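Long-range contacts in uroporphyrin-III C-methyltransferase (Thermus thermophilus, PDB 1VE2), which probably transfers methyl groups from S-adenosyl-L-methionine to uroporphyrinogen III in tetrapyrrole biosynthesis: residues Met1-Leu7 with Gly106-Val112; Asp154-Met160 with Pro213-Gly219; Pro178-Leu184 with Arg196-Glu201. All coordinates share one frame; numbering follows the deposited sequence.

Contact 1 (Met1-Leu7 with Gly106-Val112); sequences MRGKVYL and GIPFEVV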
loop_
_atom_site.group_PDB
_atom_site.type_symbol
_atom_site.label_atom_id
_atom_site.label_comp_id
_atom_site.label_asym_id
_atom_site.label_seq_id
_atom_site.Cartn_x
_atom_site.Cartn_y
_atom_site.Cartn_z
ATOM N N MET A 1 -4.637 31.343 -5.263
ATOM C CA MET A 1 -5.770 30.998 -4.360
ATOM C C MET A 1 -5.266 30.686 -2.957
ATOM O O MET A 1 -4.142 30.222 -2.784
ATOM C CB MET A 1 -6.522 29.781 -4.902
ATOM C CG MET A 1 -7.963 30.057 -5.284
ATOM S SD MET A 1 -8.865 28.541 -5.650
ATOM C CE MET A 1 -8.929 28.598 -7.426
ATOM N N ARG A 2 -6.100 30.947 -1.956
ATOM C CA ARG A 2 -5.742 30.666 -0.570
ATOM C C ARG A 2 -6.310 29.280 -0.278
ATOM O O ARG A 2 -5.732 28.492 0.475
ATOM C CB ARG A 2 -6.384 31.696 0.362
ATOM C CG ARG A 2 -5.714 31.855 1.726
ATOM C CD ARG A 2 -5.806 30.618 2.614
ATOM N NE ARG A 2 -4.499 29.990 2.795
ATOM C CZ ARG A 2 -4.067 29.446 3.928
ATOM N NH1 ARG A 2 -4.836 29.445 5.008
ATOM N NH2 ARG A 2 -2.855 28.907 3.984
ATOM N N GLY A 3 -7.451 28.997 -0.898
ATOM C CA GLY A 3 -8.102 27.718 -0.715
ATOM C C GLY A 3 -7.254 26.577 -1.238
ATOM O O GLY A 3 -6.497 26.729 -2.198
ATOM N N LYS A 4 -7.377 25.426 -0.593
ATOM C CA LYS A 4 -6.625 24.250 -0.994
ATOM C C LYS A 4 -7.272 23.027 -0.385
ATOM O O LYS A 4 -7.798 23.077 0.723
ATOM C CB LYS A 4 -5.178 24.356 -0.522
ATOM C CG LYS A 4 -4.305 23.181 -0.925
ATOM C CD LYS A 4 -2.847 23.474 -0.612
ATOM C CE LYS A 4 -1.935 22.356 -1.089
ATOM N NZ LYS A 4 -0.513 22.651 -0.754
ATOM N N VAL A 5 -7.220 21.919 -1.109
ATOM C CA VAL A 5 -7.820 20.691 -0.628
ATOM C C VAL A 5 -6.772 19.592 -0.552
ATOM O O VAL A 5 -5.970 19.417 -1.471
ATOM C CB VAL A 5 -8.961 20.224 -1.566
ATOM C CG1 VAL A 5 -9.516 18.890 -1.086
ATOM C CG2 VAL A 5 -10.066 21.287 -1.615
ATOM N N TYR A 6 -6.774 18.865 0.558
ATOM C CA TYR A 6 -5.851 17.752 0.730
ATOM C C TYR A 6 -6.691 16.486 0.770
ATOM O O TYR A 6 -7.674 16.429 1.512
ATOM C CB TYR A 6 -5.096 17.862 2.057
ATOM C CG TYR A 6 -4.032 18.932 2.096
ATOM C CD1 TYR A 6 -2.735 18.664 1.669
ATOM C CD2 TYR A 6 -4.321 20.210 2.572
ATOM C CE1 TYR A 6 -1.742 19.642 1.720
ATOM C CE2 TYR A 6 -3.336 21.199 2.624
ATOM C CZ TYR A 6 -2.050 20.905 2.198
ATOM O OH TYR A 6 -1.070 21.870 2.255
ATOM N N LEU A 7 -6.344 15.495 -0.045
ATOM C CA LEU A 7 -7.066 14.214 0.002
ATOM C C LEU A 7 -6.117 13.395 0.868
ATOM O O LEU A 7 -5.018 13.035 0.435
ATOM C CB LEU A 7 -7.224 13.607 -1.399
ATOM C CG LEU A 7 -7.957 14.494 -2.424
ATOM C CD1 LEU A 7 -8.221 13.665 -3.681
ATOM C CD2 LEU A 7 -9.286 15.017 -1.856
ATOM N N GLY A 106 -10.162 23.707 -11.149
ATOM C CA GLY A 106 -9.077 24.654 -10.953
ATOM C C GLY A 106 -8.754 24.900 -9.488
ATOM O O GLY A 106 -8.277 25.973 -9.123
ATOM N N ILE A 107 -9.008 23.900 -8.645
ATOM C CA ILE A 107 -8.756 24.008 -7.209
ATOM C C ILE A 107 -7.413 23.394 -6.826
ATOM O O ILE A 107 -7.139 22.238 -7.151
ATOM C CB ILE A 107 -9.854 23.279 -6.395
ATOM C CG1 ILE A 107 -11.231 23.844 -6.745
ATOM C CG2 ILE A 107 -9.584 23.416 -4.905
ATOM C CD1 ILE A 107 -11.365 25.336 -6.509
ATOM N N PRO A 108 -6.553 24.158 -6.135
ATOM C CA PRO A 108 -5.264 23.572 -5.756
ATOM C C PRO A 108 -5.497 22.393 -4.809
ATOM O O PRO A 108 -6.323 22.477 -3.899
ATOM C CB PRO A 108 -4.543 24.738 -5.069
ATOM C CG PRO A 108 -5.116 25.943 -5.764
ATOM C CD PRO A 108 -6.592 25.598 -5.823
ATOM N N PHE A 109 -4.795 21.286 -5.034
ATOM C CA PHE A 109 -4.958 20.123 -4.161
ATOM C C PHE A 109 -3.700 19.271 -4.100
ATOM O O PHE A 109 -2.851 19.328 -4.991
ATOM C CB PHE A 109 -6.144 19.264 -4.630
ATOM C CG PHE A 109 -5.860 18.449 -5.860
ATOM C CD1 PHE A 109 -5.386 17.141 -5.750
ATOM C CD2 PHE A 109 -6.036 18.996 -7.127
ATOM C CE1 PHE A 109 -5.089 16.385 -6.896
ATOM C CE2 PHE A 109 -5.742 18.250 -8.278
ATOM C CZ PHE A 109 -5.267 16.940 -8.155
ATOM N N GLU A 110 -3.581 18.497 -3.026
ATOM C CA GLU A 110 -2.462 17.587 -2.837
ATOM C C GLU A 110 -3.030 16.302 -2.272
ATOM O O GLU A 110 -4.025 16.325 -1.540
ATOM C CB GLU A 110 -1.433 18.141 -1.847
ATOM C CG GLU A 110 -0.700 19.367 -2.315
ATOM C CD GLU A 110 0.458 19.741 -1.402
ATOM O OE1 GLU A 110 0.955 20.880 -1.524
ATOM O OE2 GLU A 110 0.874 18.902 -0.572
ATOM N N VAL A 111 -2.400 15.185 -2.608
ATOM C CA VAL A 111 -2.850 13.892 -2.106
ATOM C C VAL A 111 -1.790 13.388 -1.132
ATOM O O VAL A 111 -0.594 13.394 -1.439
ATOM C CB VAL A 111 -3.053 12.887 -3.263
ATOM C CG1 VAL A 111 -3.503 11.532 -2.717
ATOM C CG2 VAL A 111 -4.094 13.449 -4.243
ATOM N N VAL A 112 -2.245 12.979 0.046
ATOM C CA VAL A 112 -1.380 12.497 1.112
ATOM C C VAL A 112 -1.616 11.006 1.300
ATOM O O VAL A 112 -2.649 10.596 1.835
ATOM C CB VAL A 112 -1.694 13.237 2.417
ATOM C CG1 VAL A 112 -0.782 12.755 3.542
ATOM C CG2 VAL A 112 -1.541 14.732 2.196
#
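Lys4 reaches across to the carboxylate of Glu110 on the partner strand, on the face that also carries Tyr6. Its CB and CG pass over the backbone carbonyl of Pro108, with CG 3.7 Å from Pro108 O. CG stands anti to the backbone N (chi1 -179°) and the chain beyond it is fully extended, which carries the amine two residues along the partner strand. CE lies against the Glu110 side chain, 3.5 Å from Glu110 CG. NZ ends in a salt bridge with Glu110 OE1; the modelled separation is very short and its exact value is doubtful. The same NZ hydrogen-bonds Tyr6 OH at 3.2 Å. The other carboxylate oxygen, OE2, forms a salt bridge with Lys21 and sits at the edge of the Tyr6 ring, 3.6 Å from Tyr6 CE1. Ring and carboxylate planes are turned 68° apart. With Lys4 and Lys21 both close by, the carboxylate is probably ionised.

Strands 4-7 and 109-112 run parallel, and Val5, Tyr6 and Leu7 pair with Phe109, Glu110 and Val111. They belong to the parallel sheet of the N-terminal half of the methylase fold. Strand 4-9 lies inside that sheet, between 80-85 and the outermost strand 109-112. Four backbone hydrogen bonds join the pair, among them the nearly straight Val112 N to Leu7 O bond at 2.8 Å.

The face with Val5, Leu7, Phe109 and Val111 is apolar. Val5 CG2 meets Ile107 CG2 at 3.9 Å, and helices 64-76 and 95-105 cover this region. Before the strands begin, Met1 crosses Pro108 at about a right angle, with SD 3.7 Å from Pro108 CD.

Contact 2 (Asp154-Met160 with Pro213-Gly219); sequences DTLVLLM and PALLVVG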
loop_
_atom_site.group_PDB
_atom_site.type_symbol
_atom_site.label_atom_id
_atom_site.label_comp_id
_atom_site.label_asym_id
_atom_site.label_seq_id
_atom_site.Cartn_x
_atom_site.Cartn_y
_atom_site.Cartn_z
ATOM N N ASP A 154 -1.093 -14.767 -7.969
ATOM C CA ASP A 154 -0.803 -15.881 -7.064
ATOM C C ASP A 154 -1.515 -15.719 -5.731
ATOM O O ASP A 154 -1.887 -16.708 -5.099
ATOM C CB ASP A 154 0.699 -16.014 -6.831
ATOM C CG ASP A 154 1.441 -16.443 -8.083
ATOM O OD1 ASP A 154 0.796 -17.008 -8.989
ATOM O OD2 ASP A 154 2.661 -16.221 -8.156
ATOM N N THR A 155 -1.686 -14.469 -5.311
ATOM C CA THR A 155 -2.370 -14.143 -4.059
ATOM C C THR A 155 -3.472 -13.142 -4.373
ATOM O O THR A 155 -3.225 -12.124 -5.025
ATOM C CB THR A 155 -1.429 -13.475 -3.031
ATOM O OG1 THR A 155 -0.320 -14.338 -2.747
ATOM C CG2 THR A 155 -2.187 -13.174 -1.727
ATOM N N LEU A 156 -4.689 -13.429 -3.917
ATOM C CA LEU A 156 -5.801 -12.522 -4.145
ATOM C C LEU A 156 -6.293 -11.919 -2.837
ATOM O O LEU A 156 -6.527 -12.639 -1.866
ATOM C CB LEU A 156 -6.954 -13.253 -4.824
ATOM C CG LEU A 156 -8.256 -12.470 -4.972
ATOM C CD1 LEU A 156 -8.056 -11.257 -5.885
ATOM C CD2 LEU A 156 -9.317 -13.403 -5.550
ATOM N N VAL A 157 -6.424 -10.596 -2.815
ATOM C CA VAL A 157 -6.918 -9.885 -1.642
ATOM C C VAL A 157 -8.253 -9.250 -2.019
ATOM O O VAL A 157 -8.357 -8.549 -3.028
ATOM C CB VAL A 157 -5.949 -8.764 -1.190
ATOM C CG1 VAL A 157 -6.476 -8.091 0.072
ATOM C CG2 VAL A 157 -4.565 -9.340 -0.947
ATOM N N LEU A 158 -9.287 -9.523 -1.232
ATOM C CA LEU A 158 -10.594 -8.937 -1.503
ATOM C C LEU A 158 -11.053 -8.090 -0.329
ATOM O O LEU A 158 -11.054 -8.537 0.817
ATOM C CB LEU A 158 -11.639 -10.020 -1.789
ATOM C CG LEU A 158 -11.484 -10.777 -3.110
ATOM C CD1 LEU A 158 -12.639 -11.767 -3.258
ATOM C CD2 LEU A 158 -11.474 -9.797 -4.272
ATOM N N LEU A 159 -11.431 -6.854 -0.625
ATOM C CA LEU A 159 -11.906 -5.943 0.398
ATOM C C LEU A 159 -13.411 -6.160 0.509
ATOM O O LEU A 159 -14.099 -6.292 -0.504
ATOM C CB LEU A 159 -11.604 -4.495 -0.002
ATOM C CG LEU A 159 -10.139 -4.210 -0.379
ATOM C CD1 LEU A 159 -9.987 -2.797 -0.915
ATOM C CD2 LEU A 159 -9.255 -4.408 0.831
ATOM N N MET A 160 -13.900 -6.226 1.743
ATOM C CA MET A 160 -15.320 -6.416 2.020
ATOM C C MET A 160 -15.920 -7.580 1.237
ATOM O O MET A 160 -16.895 -7.413 0.507
ATOM C CB MET A 160 -16.073 -5.120 1.712
ATOM C CG MET A 160 -15.380 -3.897 2.302
ATOM S SD MET A 160 -16.260 -2.336 2.125
ATOM C CE MET A 160 -16.843 -2.086 3.817
ATOM N N PRO A 213 -15.705 -3.901 8.969
ATOM C CA PRO A 213 -15.443 -4.500 7.655
ATOM C C PRO A 213 -14.365 -5.572 7.778
ATOM O O PRO A 213 -13.688 -5.661 8.802
ATOM C CB PRO A 213 -14.980 -3.308 6.826
ATOM C CG PRO A 213 -14.207 -2.510 7.833
ATOM C CD PRO A 213 -15.132 -2.545 9.043
ATOM N N ALA A 214 -14.201 -6.383 6.740
ATOM C CA ALA A 214 -13.196 -7.434 6.783
ATOM C C ALA A 214 -12.443 -7.598 5.465
ATOM O O ALA A 214 -12.885 -7.127 4.415
ATOM C CB ALA A 214 -13.843 -8.751 7.179
ATOM N N LEU A 215 -11.299 -8.269 5.546
ATOM C CA LEU A 215 -10.447 -8.530 4.393
ATOM C C LEU A 215 -10.379 -10.028 4.173
ATOM O O LEU A 215 -10.517 -10.809 5.114
ATOM C CB LEU A 215 -9.016 -8.050 4.643
ATOM C CG LEU A 215 -8.668 -6.589 4.897
ATOM C CD1 LEU A 215 -7.175 -6.478 5.197
ATOM C CD2 LEU A 215 -9.036 -5.754 3.685
ATOM N N LEU A 216 -10.138 -10.418 2.932
ATOM C CA LEU A 216 -10.006 -11.819 2.571
ATOM C C LEU A 216 -8.708 -11.955 1.784
ATOM O O LEU A 216 -8.425 -11.135 0.910
ATOM C CB LEU A 216 -11.185 -12.263 1.701
ATOM C CG LEU A 216 -11.207 -13.706 1.181
ATOM C CD1 LEU A 216 -12.636 -14.069 0.760
ATOM C CD2 LEU A 216 -10.247 -13.867 0.006
ATOM N N VAL A 217 -7.914 -12.965 2.119
ATOM C CA VAL A 217 -6.665 -13.226 1.412
ATOM C C VAL A 217 -6.635 -14.719 1.091
ATOM O O VAL A 217 -6.770 -15.555 1.988
ATOM C CB VAL A 217 -5.427 -12.874 2.267
ATOM C CG1 VAL A 217 -4.162 -13.015 1.422
ATOM C CG2 VAL A 217 -5.553 -11.466 2.824
ATOM N N VAL A 218 -6.467 -15.050 -0.188
ATOM C CA VAL A 218 -6.435 -16.443 -0.609
ATOM C C VAL A 218 -5.217 -16.753 -1.484
ATOM O O VAL A 218 -4.761 -15.909 -2.261
ATOM C CB VAL A 218 -7.759 -16.817 -1.338
ATOM C CG1 VAL A 218 -8.006 -15.877 -2.508
ATOM C CG2 VAL A 218 -7.723 -18.276 -1.799
ATOM N N GLY A 219 -4.682 -17.962 -1.336
ATOM C CA GLY A 219 -3.522 -18.357 -2.111
ATOM C C GLY A 219 -2.550 -19.173 -1.280
ATOM O O GLY A 219 -2.632 -19.189 -0.053
#
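Leu156 and Val218 lie side by side and point the same way from neighbouring strands. Leu156 CB touches Val218 CG1 at 3.7 Å. Val218 holds this methyl between its own backbone N and carbonyl carbon (chi1 56°), which turns it toward Leu156. The next pair on the same face, Leu158 and Leu216, meets at the base, CB to CB at 4.2 Å. The nearest methyls of these two leucines stay farther apart than the CB atoms. Helix 168-173 packs over this face: Leu172 touches Leu156, Leu158 and Leu216.

Strands 155-159 and 214-218 are antiparallel. They lie inside the mixed five-stranded sheet of the C-terminal half of the methylase fold, where 155-159 also pairs in parallel with 138-142. Leu156 with Val218 and Leu158 with Leu216 are the hydrogen-bonded pairs, each closed by two N-H to O bonds. Leu156 N to Val218 O is nearly straight, 3.0 Å with 168° at the hydrogen. One further bond, Met160 N to Ala214 O, extends the pairing.

Val157, Leu159, Leu215 and Val217 occupy the other face in non-hydrogen-bonded pairs. The side chains of Val157 and Val217 touch only loosely, Val157 CG2 to Val217 CG1 at 4.4 Å, although their backbones are close. The same Val217 methyl is approached at a slant by Thr155 CG2, 3.7 Å away. Thr155 OG1 is occupied by Leu129 O. At the far end of the pairing Met160 bends at its thioether and lays CE against CB of Pro213, which follows a cis peptide bond.

Contact 3 (Pro178-Leu184 with Arg196-Glu201); sequences PETPLAL and RLGRVE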
loop_
_atom_site.group_PDB
_atom_site.type_symbol
_atom_site.label_atom_id
_atom_site.label_comp_id
_atom_site.label_asym_id
_atom_site.label_seq_id
_atom_site.Cartn_x
_atom_site.Cartn_y
_atom_site.Cartn_z
ATOM N N PRO A 178 -10.464 -25.710 -4.242
ATOM C CA PRO A 178 -11.111 -25.717 -2.925
ATOM C C PRO A 178 -10.196 -25.921 -1.718
ATOM O O PRO A 178 -10.563 -25.564 -0.602
ATOM C CB PRO A 178 -12.160 -26.821 -3.066
ATOM C CG PRO A 178 -11.527 -27.763 -4.039
ATOM C CD PRO A 178 -10.955 -26.823 -5.074
ATOM N N GLU A 179 -9.007 -26.477 -1.933
ATOM C CA GLU A 179 -8.081 -26.712 -0.828
ATOM C C GLU A 179 -7.154 -25.534 -0.525
ATOM O O GLU A 179 -6.398 -25.571 0.449
ATOM C CB GLU A 179 -7.210 -27.949 -1.092
ATOM C CG GLU A 179 -7.593 -28.795 -2.297
ATOM C CD GLU A 179 -6.826 -28.419 -3.554
ATOM O OE1 GLU A 179 -5.583 -28.274 -3.488
ATOM O OE2 GLU A 179 -7.470 -28.289 -4.614
ATOM N N THR A 180 -7.211 -24.496 -1.349
ATOM C CA THR A 180 -6.343 -23.336 -1.165
ATOM C C THR A 180 -6.533 -22.615 0.165
ATOM O O THR A 180 -7.655 -22.296 0.558
ATOM C CB THR A 180 -6.543 -22.313 -2.303
ATOM O OG1 THR A 180 -6.330 -22.956 -3.561
ATOM C CG2 THR A 180 -5.553 -21.159 -2.165
ATOM N N PRO A 181 -5.427 -22.358 0.883
ATOM C CA PRO A 181 -5.484 -21.664 2.172
ATOM C C PRO A 181 -6.162 -20.306 2.006
ATOM O O PRO A 181 -5.911 -19.595 1.033
ATOM C CB PRO A 181 -4.014 -21.532 2.553
ATOM C CG PRO A 181 -3.417 -22.768 1.976
ATOM C CD PRO A 181 -4.061 -22.839 0.611
ATOM N N LEU A 182 -7.025 -19.961 2.956
ATOM C CA LEU A 182 -7.749 -18.698 2.923
ATOM C C LEU A 182 -7.813 -18.071 4.310
ATOM O O LEU A 182 -7.993 -18.766 5.315
ATOM C CB LEU A 182 -9.165 -18.918 2.387
ATOM C CG LEU A 182 -10.037 -17.674 2.173
ATOM C CD1 LEU A 182 -11.037 -17.937 1.069
ATOM C CD2 LEU A 182 -10.738 -17.294 3.463
ATOM N N ALA A 183 -7.661 -16.751 4.358
ATOM C CA ALA A 183 -7.705 -16.023 5.616
ATOM C C ALA A 183 -8.768 -14.936 5.585
ATOM O O ALA A 183 -8.991 -14.292 4.560
ATOM C CB ALA A 183 -6.347 -15.414 5.911
ATOM N N LEU A 184 -9.439 -14.751 6.715
ATOM C CA LEU A 184 -10.464 -13.725 6.848
ATOM C C LEU A 184 -10.008 -12.837 8.000
ATOM O O LEU A 184 -9.875 -13.299 9.129
ATOM C CB LEU A 184 -11.825 -14.356 7.157
ATOM C CG LEU A 184 -12.426 -15.246 6.066
ATOM C CD1 LEU A 184 -13.746 -15.837 6.552
ATOM C CD2 LEU A 184 -12.648 -14.435 4.796
ATOM N N ARG A 196 -9.465 -15.406 10.988
ATOM C CA ARG A 196 -9.812 -16.819 10.854
ATOM C C ARG A 196 -9.048 -17.420 9.682
ATOM O O ARG A 196 -9.059 -16.878 8.572
ATOM C CB ARG A 196 -11.310 -16.998 10.629
ATOM C CG ARG A 196 -12.177 -16.476 11.759
ATOM C CD ARG A 196 -13.601 -16.961 11.592
ATOM N NE ARG A 196 -14.573 -15.979 12.063
ATOM C CZ ARG A 196 -15.890 -16.137 11.985
ATOM N NH1 ARG A 196 -16.701 -15.188 12.433
ATOM N NH2 ARG A 196 -16.395 -17.248 11.467
ATOM N N LEU A 197 -8.386 -18.545 9.939
ATOM C CA LEU A 197 -7.596 -19.222 8.923
ATOM C C LEU A 197 -8.220 -20.557 8.546
ATOM O O LEU A 197 -8.688 -21.300 9.409
ATOM C CB LEU A 197 -6.174 -19.438 9.441
ATOM C CG LEU A 197 -5.506 -18.168 9.976
ATOM C CD1 LEU A 197 -4.121 -18.489 10.516
ATOM C CD2 LEU A 197 -5.431 -17.135 8.863
ATOM N N GLY A 198 -8.225 -20.854 7.251
ATOM C CA GLY A 198 -8.798 -22.101 6.779
ATOM C C GLY A 198 -8.534 -22.317 5.303
ATOM O O GLY A 198 -7.424 -22.086 4.826
ATOM N N ARG A 199 -9.558 -22.758 4.580
ATOM C CA ARG A 199 -9.439 -23.014 3.151
ATOM C C ARG A 199 -10.688 -22.515 2.430
ATOM O O ARG A 199 -11.722 -22.275 3.057
ATOM C CB ARG A 199 -9.253 -24.515 2.899
ATOM C CG ARG A 199 -8.013 -25.113 3.551
ATOM C CD ARG A 199 -7.955 -26.626 3.352
ATOM N NE ARG A 199 -6.845 -27.250 4.076
ATOM C CZ ARG A 199 -5.562 -27.123 3.748
ATOM N NH1 ARG A 199 -5.206 -26.391 2.700
ATOM N NH2 ARG A 199 -4.627 -27.726 4.472
ATOM N N VAL A 200 -10.592 -22.359 1.115
ATOM C CA VAL A 200 -11.722 -21.880 0.327
ATOM C C VAL A 200 -12.969 -22.726 0.564
ATOM O O VAL A 200 -14.068 -22.195 0.711
ATOM C CB VAL A 200 -11.401 -21.890 -1.191
ATOM C CG1 VAL A 200 -12.616 -21.445 -1.984
ATOM C CG2 VAL A 200 -10.227 -20.971 -1.481
ATOM N N GLU A 201 -12.794 -24.040 0.606
ATOM C CA GLU A 201 -13.916 -24.953 0.803
ATOM C C GLU A 201 -14.660 -24.725 2.118
ATOM O O GLU A 201 -15.849 -25.024 2.217
ATOM C CB GLU A 201 -13.429 -26.405 0.723
ATOM C CG GLU A 201 -12.637 -26.878 1.935
ATOM C CD GLU A 201 -11.894 -28.171 1.674
ATOM O OE1 GLU A 201 -12.390 -28.987 0.872
ATOM O OE2 GLU A 201 -10.817 -28.380 2.276
#
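The guanidinium of Arg199 meets the carbonyl O of Glu179 at its edge, close to its plane. NH1 donates a hydrogen bond of 2.7 Å to Glu179 O, which lies 16° out of the guanidinium plane. Pro181 CG comes to NH1 obliquely, 4.1 Å away. The arginine is extended from CG to NE, and its CG and CD also pass beside Glu179 O. Its backbone N is held by Asp202 OD2.

Strands 181-184 and 196-199 are antiparallel arms of a beta hairpin, and 194-199 forms an outer edge of the mixed sheet. Leu184 and Arg196 exchange two backbone bonds, as do Leu182 and Gly198. The bond from Leu182 N to Gly198 O is unusual, because the donor sits 52° out of the carbonyl plane. Ala183 CB packs against Leu197 CD2 at 3.5 Å.

Past the strands the chain enters a 3-10 turn. Val200 N binds Thr180 O, while Glu201 N uses a lone pair of Pro178 O at 3.0 Å. Leu182 and Val200 cross at about a right angle, CD1 to CG2 at 4.0 Å, and both touch Leu172 of helix 168-173.

How the contacts relate
Contacts 2 and 3 belong to one mixed sheet, and contact 1 to the separate parallel sheet. Strands 214-218 and 181-186 are neighbours, so contact 2 continues directly into contact 3. Val217 O lies 2.8 Å from Ala183 N, a probable hydrogen bond, and the two centres are about 11 Å apart. Along the chain the hairpin of contact 3 is nested within the loop closed by contact 2. Contact 1 lies on the opposite side of the chain's centre, about 33 Å from contact 2 and 43 Å from contact 3, centre to centre. In this family the cofactor and tetrapyrrole generally bind between two such halves.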